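Local coordinates for protein malate dehydrogenase (Naegleria fowleri, PDB 6UM4) that probably catalyses the reversible, nicotinamide-dinucleotide-dependent oxidation of malate to oxaloacetate, working as a two-subunit dehydrogenase, at residues S103-Q108 / L131-R136; A177-G182 / V219-N224; A282-D287 / P314-R319. All blocks are in the same frame, centred on the assembly; numbering follows the deposited sequence.

Contact 1: S103-Q108 / L131-R136; sequences SGACGQ and LRLLER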
# COMPACT_ATOMS: atom_id res chain seq x y z
N SER A 103 -7.85 -14.40 2.91
CA SER A 103 -7.72 -14.92 4.26
C SER A 103 -6.61 -14.18 4.99
O SER A 103 -5.91 -13.34 4.42
CB SER A 103 -7.46 -16.43 4.22
OG SER A 103 -6.16 -16.70 3.70
N GLY A 104 -6.48 -14.44 6.29
CA GLY A 104 -5.51 -13.70 7.08
C GLY A 104 -5.64 -12.20 6.95
O GLY A 104 -4.63 -11.49 6.97
N ALA A 105 -6.87 -11.71 6.81
CA ALA A 105 -7.12 -10.33 6.39
C ALA A 105 -6.77 -9.28 7.44
O ALA A 105 -6.83 -8.09 7.13
CB ALA A 105 -8.58 -10.17 5.96
N CYS A 106 -6.43 -9.67 8.66
CA CYS A 106 -6.00 -8.76 9.71
C CYS A 106 -4.49 -8.63 9.80
O CYS A 106 -4.00 -7.80 10.56
CB CYS A 106 -6.53 -9.24 11.06
SG CYS A 106 -8.18 -8.63 11.45
N GLY A 107 -3.75 -9.44 9.05
CA GLY A 107 -2.30 -9.46 9.15
C GLY A 107 -1.60 -8.30 8.46
O GLY A 107 -2.19 -7.45 7.81
N GLN A 108 -0.27 -8.30 8.62
CA GLN A 108 0.54 -7.20 8.11
C GLN A 108 0.58 -7.19 6.59
O GLN A 108 0.47 -6.12 5.97
CB GLN A 108 1.95 -7.27 8.71
CG GLN A 108 2.00 -6.88 10.17
CD GLN A 108 1.39 -5.51 10.44
OE1 GLN A 108 1.68 -4.53 9.74
NE2 GLN A 108 0.51 -5.44 11.43
N LEU A 131 -14.72 -7.48 -1.72
CA LEU A 131 -13.77 -8.17 -0.86
C LEU A 131 -14.52 -9.02 0.14
O LEU A 131 -15.42 -8.53 0.83
CB LEU A 131 -12.88 -7.16 -0.13
CG LEU A 131 -11.83 -6.43 -0.97
CD1 LEU A 131 -11.14 -5.35 -0.13
CD2 LEU A 131 -10.84 -7.42 -1.49
N ARG A 132 -14.17 -10.29 0.21
CA ARG A 132 -14.66 -11.18 1.25
C ARG A 132 -13.47 -11.53 2.12
O ARG A 132 -12.58 -12.28 1.70
CB ARG A 132 -15.32 -12.42 0.64
CG ARG A 132 -16.56 -12.08 -0.21
CD ARG A 132 -17.28 -13.34 -0.73
NE ARG A 132 -18.11 -13.96 0.28
CZ ARG A 132 -19.37 -13.58 0.55
NH1 ARG A 132 -19.85 -12.47 0.00
NH2 ARG A 132 -20.08 -14.23 1.46
N LEU A 133 -13.47 -11.01 3.33
CA LEU A 133 -12.31 -11.00 4.21
C LEU A 133 -12.49 -12.06 5.29
O LEU A 133 -13.47 -12.00 6.04
CB LEU A 133 -12.13 -9.63 4.86
CG LEU A 133 -12.00 -8.46 3.88
CD1 LEU A 133 -11.74 -7.16 4.65
CD2 LEU A 133 -10.86 -8.77 2.90
N LEU A 134 -11.54 -12.98 5.39
CA LEU A 134 -11.61 -14.11 6.30
C LEU A 134 -10.55 -13.99 7.38
O LEU A 134 -9.40 -13.63 7.09
CB LEU A 134 -11.42 -15.43 5.54
CG LEU A 134 -11.28 -16.67 6.41
CD1 LEU A 134 -12.58 -16.85 7.17
CD2 LEU A 134 -10.97 -17.90 5.58
N GLU A 135 -10.92 -14.27 8.62
CA GLU A 135 -9.98 -14.28 9.72
C GLU A 135 -10.38 -15.36 10.71
O GLU A 135 -11.46 -15.95 10.61
CB GLU A 135 -9.91 -12.90 10.43
CG GLU A 135 -8.68 -12.06 10.11
CD GLU A 135 -7.35 -12.73 10.50
OE1 GLU A 135 -7.35 -13.66 11.34
OE2 GLU A 135 -6.30 -12.33 9.96
N ARG A 136 -9.51 -15.61 11.68
CA ARG A 136 -9.83 -16.50 12.77
C ARG A 136 -10.95 -15.89 13.62
O ARG A 136 -11.14 -14.67 13.62
CB ARG A 136 -8.59 -16.76 13.62
CG ARG A 136 -7.59 -17.72 12.97
CD ARG A 136 -6.43 -18.04 13.90
NE ARG A 136 -5.25 -18.51 13.16
CZ ARG A 136 -4.94 -19.78 12.95
NH1 ARG A 136 -5.71 -20.75 13.43
NH2 ARG A 136 -3.84 -20.09 12.25
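C106 and A105 turn their backbone N-H groups onto the end of strand 129-134. C106 N donates to E135 OE2 at 3.0 Å, meeting the carboxylate on its anti side and slightly out of its plane. One residue earlier, A105 N reaches L134 O at 3.2 Å in a nearly straight bond, 171° at the hydrogen. S103 leans on that same carbonyl through a longer CA-H...O contact, CA to L134 O 3.5 Å. Beside these polar links the A105 methyl rests on L133 CB at 3.8 Å, while S103 CB meets the L134 branch CD2 at 4.0 Å.

E135 reaches back over the loop because its chain bends at CG (chi2 -60°). Its other oxygen, OE1, accepts from R136 N at 2.9 Å, so backbone amides hold both ends of the carboxylate and limit its rotation. The loop is the glycine-rich turn of a Rossmann fold, joining the first strand to helix 108-118. A type I turn runs from G104 to G107, closed by G107 N on G104 O, and G107 then takes the N-cap position of the helix. In related dehydrogenases this loop lies against the dinucleotide, and an acidic residue at the end of the second strand commonly binds the adenosine ribose. E135 occupies a comparable place, consistent with such a role.

Further out, A105 and C106 pack on L143 of helix 140-151, and L133 faces I161 and L163 of strand 158-164. S103 OG is hydrogen-bonded to G181 N, which ties the start of the loop to the one that follows the neighbouring strand 176-179.

Contact 2: A177-G182 / V219-N224; sequences AILLGG and VLIVAN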
# COMPACT_ATOMS: atom_id res chain seq x y z
N ALA A 177 -9.05 -15.78 -5.10
CA ALA A 177 -8.76 -15.99 -3.69
C ALA A 177 -7.26 -15.84 -3.47
O ALA A 177 -6.45 -16.44 -4.19
CB ALA A 177 -9.26 -17.35 -3.20
N ILE A 178 -6.89 -15.04 -2.48
CA ILE A 178 -5.50 -14.85 -2.08
C ILE A 178 -5.39 -15.38 -0.66
O ILE A 178 -6.05 -14.87 0.26
CB ILE A 178 -5.06 -13.38 -2.17
CG1 ILE A 178 -5.15 -12.90 -3.62
CG2 ILE A 178 -3.62 -13.21 -1.66
CD1 ILE A 178 -4.88 -11.44 -3.80
N LEU A 179 -4.60 -16.43 -0.48
CA LEU A 179 -4.57 -17.17 0.77
C LEU A 179 -3.33 -16.79 1.55
O LEU A 179 -2.25 -17.34 1.33
CB LEU A 179 -4.63 -18.67 0.49
CG LEU A 179 -5.88 -18.98 -0.32
CD1 LEU A 179 -6.15 -20.46 -0.44
CD2 LEU A 179 -7.10 -18.25 0.33
N LEU A 180 -3.50 -15.83 2.47
CA LEU A 180 -2.43 -15.36 3.34
C LEU A 180 -2.42 -16.10 4.66
O LEU A 180 -1.36 -16.24 5.29
CB LEU A 180 -2.59 -13.86 3.63
CG LEU A 180 -2.75 -12.93 2.43
CD1 LEU A 180 -3.05 -11.49 2.89
CD2 LEU A 180 -1.49 -12.95 1.58
N GLY A 181 -3.58 -16.59 5.08
CA GLY A 181 -3.71 -17.17 6.39
C GLY A 181 -3.16 -18.58 6.47
O GLY A 181 -3.26 -19.37 5.54
N GLY A 182 -2.60 -18.89 7.63
CA GLY A 182 -2.06 -20.20 7.87
C GLY A 182 -1.76 -20.36 9.34
O GLY A 182 -2.19 -19.56 10.17
N VAL A 219 -6.67 -18.98 -7.65
CA VAL A 219 -6.28 -19.08 -6.25
C VAL A 219 -4.78 -18.88 -6.14
O VAL A 219 -4.00 -19.62 -6.75
CB VAL A 219 -6.68 -20.43 -5.63
CG1 VAL A 219 -6.35 -20.45 -4.16
CG2 VAL A 219 -8.15 -20.74 -5.85
N LEU A 220 -4.37 -17.91 -5.31
CA LEU A 220 -2.96 -17.65 -5.05
C LEU A 220 -2.68 -18.01 -3.60
O LEU A 220 -3.35 -17.52 -2.69
CB LEU A 220 -2.61 -16.18 -5.32
CG LEU A 220 -1.22 -15.76 -4.85
CD1 LEU A 220 -0.14 -16.61 -5.55
CD2 LEU A 220 -0.98 -14.28 -5.07
N ILE A 221 -1.71 -18.89 -3.38
CA ILE A 221 -1.30 -19.29 -2.04
C ILE A 221 -0.04 -18.50 -1.67
O ILE A 221 0.97 -18.58 -2.37
CB ILE A 221 -1.04 -20.80 -1.93
CG1 ILE A 221 -2.34 -21.60 -1.79
CG2 ILE A 221 -0.15 -21.08 -0.72
CD1 ILE A 221 -3.13 -21.78 -3.07
N VAL A 222 -0.12 -17.75 -0.58
CA VAL A 222 1.02 -17.01 -0.03
C VAL A 222 1.56 -17.68 1.22
O VAL A 222 2.78 -17.73 1.43
CB VAL A 222 0.64 -15.53 0.25
CG1 VAL A 222 1.78 -14.82 0.96
CG2 VAL A 222 0.30 -14.81 -1.04
N ALA A 223 0.68 -18.18 2.08
CA ALA A 223 1.09 -18.77 3.34
C ALA A 223 2.03 -19.95 3.12
O ALA A 223 1.83 -20.75 2.20
CB ALA A 223 -0.13 -19.24 4.13
N ASN A 224 3.05 -20.07 3.98
CA ASN A 224 4.03 -21.15 3.91
C ASN A 224 3.53 -22.42 4.60
O ASN A 224 2.68 -22.36 5.51
CB ASN A 224 5.34 -20.71 4.53
CG ASN A 224 6.24 -20.05 3.52
OD1 ASN A 224 6.27 -20.45 2.36
ND2 ASN A 224 6.98 -19.03 3.96
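L179 and V219 cross obliquely on one face of the sheet, L179 CD1 lying 3.7 Å from V219 CG1. The valine branch used is the one anti to the backbone N (chi1 -176°), and it also passes close to A177 O. The reverse face carries I178 and L220, where the I178 methyl CG2 and the L220 methyl CD2 approach more loosely, at 4.4 Å. Beyond the strands L180 and V222 extend in the same direction, flank to flank: L180 CD2 settles 3.6 Å from V222 CB and about as near to both valine methyls. A223 turns its methyl to the opposite backbone, CB lying 3.4 Å from G181 O and equally close to L180 O.

Beneath these side chains the parallel strands 177-179 and 219-221 run 11° from exact alignment. L220 N donates to A177 O and L179 N to L220 O, both at 2.8 Å. The ladder ends at L179 O, which accepts from V222 N at 2.9 Å and from A223 N at 3.1 Å; the A223 donor lies in the carbonyl plane, the V222 donor 31° out of it.

Helix 191-212 links the two strands in a beta-alpha-beta crossover of the Rossmann domain. F202 and L209 of that helix cover the L179 and V219 face, whereas M343 of helix 332-348 lies against I178 and L220. The carbonyl of L179, with two donors, sits where both chains leave the sheet. Backbone bonds thus set the parallel register and apolar branches fill both faces, while the polar L179 O is satisfied by two N-H groups.

Contact 3: A282-D287 / P314-R319; sequences ATQYPD and PNVQQR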
# COMPACT_ATOMS: atom_id res chain seq x y z
N ALA A 282 14.51 -21.90 1.08
CA ALA A 282 15.94 -21.68 0.89
C ALA A 282 16.56 -22.61 -0.14
O ALA A 282 17.71 -22.38 -0.52
CB ALA A 282 16.68 -21.83 2.23
N THR A 283 15.86 -23.65 -0.61
CA THR A 283 16.39 -24.48 -1.68
C THR A 283 16.04 -23.96 -3.07
O THR A 283 16.39 -24.60 -4.07
CB THR A 283 15.88 -25.93 -1.57
OG1 THR A 283 14.52 -25.99 -2.02
CG2 THR A 283 15.99 -26.43 -0.14
N GLN A 284 15.35 -22.83 -3.14
CA GLN A 284 15.00 -22.28 -4.43
C GLN A 284 16.25 -22.08 -5.28
O GLN A 284 17.36 -21.92 -4.76
CB GLN A 284 14.29 -20.94 -4.24
CG GLN A 284 15.22 -19.86 -3.74
CD GLN A 284 14.50 -18.58 -3.43
OE1 GLN A 284 14.37 -17.71 -4.29
NE2 GLN A 284 14.09 -18.42 -2.17
N TYR A 285 16.06 -22.10 -6.58
CA TYR A 285 17.17 -21.83 -7.48
C TYR A 285 16.89 -20.57 -8.26
O TYR A 285 16.14 -20.60 -9.24
CB TYR A 285 17.43 -23.01 -8.43
CG TYR A 285 18.49 -22.68 -9.44
CD1 TYR A 285 19.69 -22.06 -9.06
CD2 TYR A 285 18.29 -22.95 -10.78
CE1 TYR A 285 20.64 -21.74 -10.00
CE2 TYR A 285 19.25 -22.64 -11.71
CZ TYR A 285 20.41 -22.04 -11.32
OH TYR A 285 21.35 -21.74 -12.27
N PRO A 286 17.45 -19.43 -7.86
CA PRO A 286 17.37 -18.22 -8.68
C PRO A 286 18.28 -18.37 -9.89
O PRO A 286 19.50 -18.54 -9.75
CB PRO A 286 17.86 -17.11 -7.74
CG PRO A 286 17.99 -17.75 -6.36
CD PRO A 286 18.24 -19.20 -6.63
N ASP A 287 17.71 -18.32 -11.09
CA ASP A 287 18.39 -18.77 -12.29
C ASP A 287 18.73 -17.57 -13.16
O ASP A 287 17.83 -16.92 -13.71
CB ASP A 287 17.51 -19.78 -13.04
CG ASP A 287 18.22 -20.43 -14.23
OD1 ASP A 287 19.42 -20.17 -14.44
OD2 ASP A 287 17.57 -21.23 -14.94
N PRO A 314 22.73 -17.04 -2.45
CA PRO A 314 22.46 -16.95 -1.00
C PRO A 314 21.80 -15.64 -0.59
O PRO A 314 20.99 -15.64 0.34
CB PRO A 314 23.85 -17.10 -0.37
CG PRO A 314 24.82 -16.91 -1.46
CD PRO A 314 24.16 -17.28 -2.73
N ASN A 315 22.15 -14.52 -1.22
CA ASN A 315 21.51 -13.26 -0.86
C ASN A 315 20.02 -13.30 -1.17
O ASN A 315 19.21 -12.76 -0.41
CB ASN A 315 22.15 -12.09 -1.60
CG ASN A 315 23.53 -11.74 -1.07
OD1 ASN A 315 23.88 -12.09 0.05
ND2 ASN A 315 24.31 -11.05 -1.88
N VAL A 316 19.64 -13.94 -2.28
CA VAL A 316 18.24 -14.05 -2.65
C VAL A 316 17.53 -15.00 -1.69
O VAL A 316 16.40 -14.74 -1.27
CB VAL A 316 18.10 -14.52 -4.11
CG1 VAL A 316 16.63 -14.71 -4.44
CG2 VAL A 316 18.72 -13.54 -5.07
N GLN A 317 18.18 -16.11 -1.34
CA GLN A 317 17.56 -17.10 -0.46
C GLN A 317 17.36 -16.54 0.94
O GLN A 317 16.37 -16.86 1.60
CB GLN A 317 18.41 -18.37 -0.40
CG GLN A 317 18.48 -19.19 -1.67
CD GLN A 317 19.58 -20.23 -1.61
OE1 GLN A 317 20.57 -20.08 -0.87
NE2 GLN A 317 19.42 -21.31 -2.38
N GLN A 318 18.29 -15.71 1.41
CA GLN A 318 18.31 -15.23 2.79
C GLN A 318 17.79 -13.81 2.93
O GLN A 318 17.97 -13.20 3.99
CB GLN A 318 19.72 -15.33 3.37
CG GLN A 318 20.26 -16.74 3.31
CD GLN A 318 19.38 -17.70 4.08
OE1 GLN A 318 18.80 -17.35 5.11
NE2 GLN A 318 19.25 -18.93 3.56
N ARG A 319 17.18 -13.27 1.88
CA ARG A 319 16.76 -11.88 1.90
C ARG A 319 15.76 -11.58 3.01
O ARG A 319 15.79 -10.51 3.62
CB ARG A 319 16.20 -11.51 0.53
CG ARG A 319 15.76 -10.07 0.46
CD ARG A 319 16.90 -9.10 0.62
NE ARG A 319 16.51 -7.81 0.07
CZ ARG A 319 17.34 -6.81 -0.19
NH1 ARG A 319 18.63 -6.94 0.07
NH2 ARG A 319 16.88 -5.69 -0.71
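Q317 reaches across to Q284, sending its amide nitrogen to the backbone of the facing segment. Q317 NE2 donates to Q284 O at 3.2 Å, with 159° at the hydrogen; the donor lies in the carbonyl plane, and the acceptor sits close to the plane of the Q317 amide. The chain can span this distance because it is extended beyond CG (chi2 167°). NE2 also passes near A282 O, but at an angle too poor for a hydrogen bond.

The closer packing is on the buried side. The Q284 and Q317 chains run antiparallel alongside one another, Q284 CG to Q317 CG 3.9 Å, with their amide planes turned 65° apart. V316 crosses the Q284 chain at about a right angle and sets CG1 3.8 Å from Q284 OE1, a buried oxygen that has no polar partner in the model. The same methyl, CG1, lies 3.8 Å from the ring atom P286 CG. The Q284 amide is held through its nitrogen, since NE2 is hydrogen-bonded to S281 O.

On the exposed side the contact thins out. Q318, bent at CG, brings its NE2 no nearer than 4.1 Å to the A282 methyl CB, and both residues are exposed.

The contact belongs to the alpha/beta C-terminal domain of the lactate/malate dehydrogenase family, joining edge strand 285-287 to the end of helix 305-317. Q318 follows that helix and stands at the N-cap position of helix 319-327. Strand 285-287 pairs with strand 271-277, and helix 394-414 packs on Y285. Helix 250-264 meets V316 through Q259, while R319 forms a salt bridge with D152 of the second subunit.

Overall arrangement
From the N terminus, contact 1 comes first, closing a loop that runs from the end of strand 98-102 through helix 108-118 to strand 129-134. Contact 2 then closes the longer crossover through helix 191-212, and contact 3 follows in the C-terminal domain, bringing a short edge strand against the end of helix 305-317. The three loops are in series; none encloses or crosses another. Contacts 1 and 2 meet at the same six-stranded parallel sheet, where S103 N lies 3.2 Å from I178 O in a probable hydrogen bond. Contact 3 stands apart, its centre about 21 Å from that of contact 2 and 29 Å from that of contact 1.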